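Local coordinates for protein MaoC-like dehydratase (Phytophthora Capsici, PDB 3KH8) that is a MaoC-like dehydratase of the hot dog fold that probably adds water to, or removes it from, acyl-CoA thioesters, at residues 99-102 / 103-107. Numbering follows the deposited sequence.
Sequences DVVP and FPPET
V101 and P105 make the apolar side-chain contact of this proline-rich turn. Residues 102-105 come close to a type VIb turn, with cis P104 at its third position and the F103 phi (-89°) somewhat off. The CG1 methyl of V101 lies 3.7 Å from CG of the P105 ring, and the two side chains cross at about a right angle. That methyl is anti to the backbone N (chi1 -179°), which carries it across the turn to the ring.

The aromatic packing is between neighbours. The cis bond brings the CB side of P104 over the F103 ring. P104 CB sits 3.9 Å above the F103 ring plane, over its centre, a CH-pi type contact. An aromatic before proline favours the cis form.

No hydrogen bond joins 99-102 to 103-107. V101 O is 3.4 Å from F103 N, but the angle is poor. D99 OD1 takes a weak 2.7 Å bond from V100 N. V100 packs on L60 of the second subunit. V101 and F103 also touch the 228-230 loop.

P105 N, 3.6 Å from P102 O, has no hydrogen to bond across the turn. The turn into helix 106-109 thus probably owes its shape to proline geometry and apolar packing. D99 OD1 adds a polar tie to R57 N of the second subunit, and T107 a weak one to P92.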
ATOM      1  N   ASP A  99      -3.689  -2.252  12.155  1.00 18.06           N
ATOM      2  CA  ASP A  99      -4.847  -1.529  11.629  1.00 18.07           C
ATOM      3  C   ASP A  99      -4.521  -0.046  11.429  1.00 17.80           C
ATOM      4  O   ASP A  99      -3.386   0.378  11.660  1.00 17.86           O
ATOM      5  CB  ASP A  99      -6.031  -1.690  12.593  1.00 18.03           C
ATOM      6  CG  ASP A  99      -7.386  -1.428  11.934  1.00 18.60           C
ATOM      7  OD1 ASP A  99      -7.455  -1.173  10.710  1.00 16.77           O
ATOM      8  OD2 ASP A  99      -8.399  -1.475  12.665  1.00 19.57           O
ATOM      9  N   VAL A 100      -5.512   0.730  10.988  1.00 17.56           N
ATOM     10  CA  VAL A 100      -5.428   2.188  10.974  1.00 17.67           C
ATOM     11  C   VAL A 100      -5.065   2.672  12.387  1.00 17.79           C
ATOM     12  O   VAL A 100      -5.638   2.205  13.379  1.00 17.45           O
ATOM     13  CB  VAL A 100      -6.764   2.825  10.492  1.00 17.82           C
ATOM     14  CG1 VAL A 100      -6.796   4.333  10.724  1.00 17.91           C
ATOM     15  CG2 VAL A 100      -7.009   2.518   9.011  1.00 17.58           C
ATOM     16  N   VAL A 101      -4.080   3.565  12.467  1.00 17.97           N
ATOM     17  CA  VAL A 101      -3.676   4.174  13.736  1.00 18.41           C
ATOM     18  C   VAL A 101      -4.180   5.618  13.751  1.00 18.82           C
ATOM     19  O   VAL A 101      -3.587   6.486  13.105  1.00 18.95           O
ATOM     20  CB  VAL A 101      -2.131   4.136  13.936  1.00 18.56           C
ATOM     21  CG1 VAL A 101      -1.735   4.753  15.290  1.00 18.24           C
ATOM     22  CG2 VAL A 101      -1.602   2.712  13.823  1.00 18.06           C
ATOM     23  N   PRO A 102      -5.290   5.883  14.465  1.00 19.25           N
ATOM     24  CA  PRO A 102      -5.801   7.255  14.532  1.00 19.82           C
ATOM     25  C   PRO A 102      -4.748   8.237  15.053  1.00 20.48           C
ATOM     26  O   PRO A 102      -4.020   7.928  15.999  1.00 20.20           O
ATOM     27  CB  PRO A 102      -6.991   7.137  15.492  1.00 19.87           C
ATOM     28  CG  PRO A 102      -7.463   5.721  15.292  1.00 19.21           C
ATOM     29  CD  PRO A 102      -6.182   4.938  15.167  1.00 19.35           C
ATOM     30  N   PHE A 103      -4.663   9.397  14.409  1.00 21.55           N
ATOM     31  CA  PHE A 103      -3.627  10.385  14.702  1.00 22.80           C
ATOM     32  C   PHE A 103      -4.087  11.337  15.811  1.00 23.64           C
ATOM     33  O   PHE A 103      -5.228  11.795  15.787  1.00 23.39           O
ATOM     34  CB  PHE A 103      -3.274  11.178  13.433  1.00 22.82           C
ATOM     35  CG  PHE A 103      -2.082  12.088  13.596  1.00 23.31           C
ATOM     36  CD1 PHE A 103      -0.791  11.617  13.358  1.00 23.53           C
ATOM     37  CD2 PHE A 103      -2.251  13.412  13.994  1.00 23.43           C
ATOM     38  CE1 PHE A 103       0.314  12.453  13.519  1.00 24.65           C
ATOM     39  CE2 PHE A 103      -1.156  14.255  14.158  1.00 23.99           C
ATOM     40  CZ  PHE A 103       0.131  13.776  13.920  1.00 24.24           C
ATOM     41  N   PRO A 104      -3.198  11.640  16.783  1.00 24.69           N
ATOM     42  CA  PRO A 104      -1.834  11.116  16.911  1.00 25.66           C
ATOM     43  C   PRO A 104      -1.778   9.806  17.698  1.00 26.70           C
ATOM     44  O   PRO A 104      -2.573   9.619  18.618  1.00 26.84           O
ATOM     45  CB  PRO A 104      -1.105  12.225  17.675  1.00 25.68           C
ATOM     46  CG  PRO A 104      -2.166  12.893  18.495  1.00 25.14           C
ATOM     47  CD  PRO A 104      -3.503  12.638  17.829  1.00 24.87           C
ATOM     48  N   PRO A 105      -0.851   8.900  17.333  1.00 27.79           N
ATOM     49  CA  PRO A 105      -0.628   7.652  18.070  1.00 28.75           C
ATOM     50  C   PRO A 105      -0.283   7.911  19.540  1.00 29.84           C
ATOM     51  O   PRO A 105       0.383   8.902  19.850  1.00 29.70           O
ATOM     52  CB  PRO A 105       0.578   7.035  17.358  1.00 28.69           C
ATOM     53  CG  PRO A 105       0.562   7.615  16.002  1.00 28.26           C
ATOM     54  CD  PRO A 105      -0.009   8.986  16.124  1.00 27.93           C
ATOM     55  N   GLU A 106      -0.730   7.023  20.429  1.00 31.09           N
ATOM     56  CA  GLU A 106      -0.491   7.178  21.870  1.00 32.38           C
ATOM     57  C   GLU A 106       1.002   7.290  22.188  1.00 33.38           C
ATOM     58  O   GLU A 106       1.398   7.957  23.144  1.00 33.40           O
ATOM     59  CB  GLU A 106      -1.134   6.032  22.670  1.00 32.21           C
ATOM     60  CG  GLU A 106      -0.417   4.688  22.567  1.00 32.21           C
ATOM     61  CD  GLU A 106      -0.979   3.627  23.504  1.00 32.10           C
ATOM     62  OE1 GLU A 106      -1.334   3.950  24.660  1.00 31.95           O
ATOM     63  OE2 GLU A 106      -1.052   2.457  23.081  1.00 31.98           O
ATOM     64  N   THR A 107       1.815   6.646  21.357  1.00 34.70           N
ATOM     65  CA  THR A 107       3.262   6.597  21.546  1.00 36.11           C
ATOM     66  C   THR A 107       3.990   7.900  21.169  1.00 36.87           C
ATOM     67  O   THR A 107       5.204   8.004  21.346  1.00 37.16           O
ATOM     68  CB  THR A 107       3.880   5.341  20.852  1.00 36.12           C
ATOM     69  OG1 THR A 107       5.245   5.595  20.493  1.00 37.03           O
ATOM     70  CG2 THR A 107       3.088   4.955  19.606  1.00 36.00           C
TER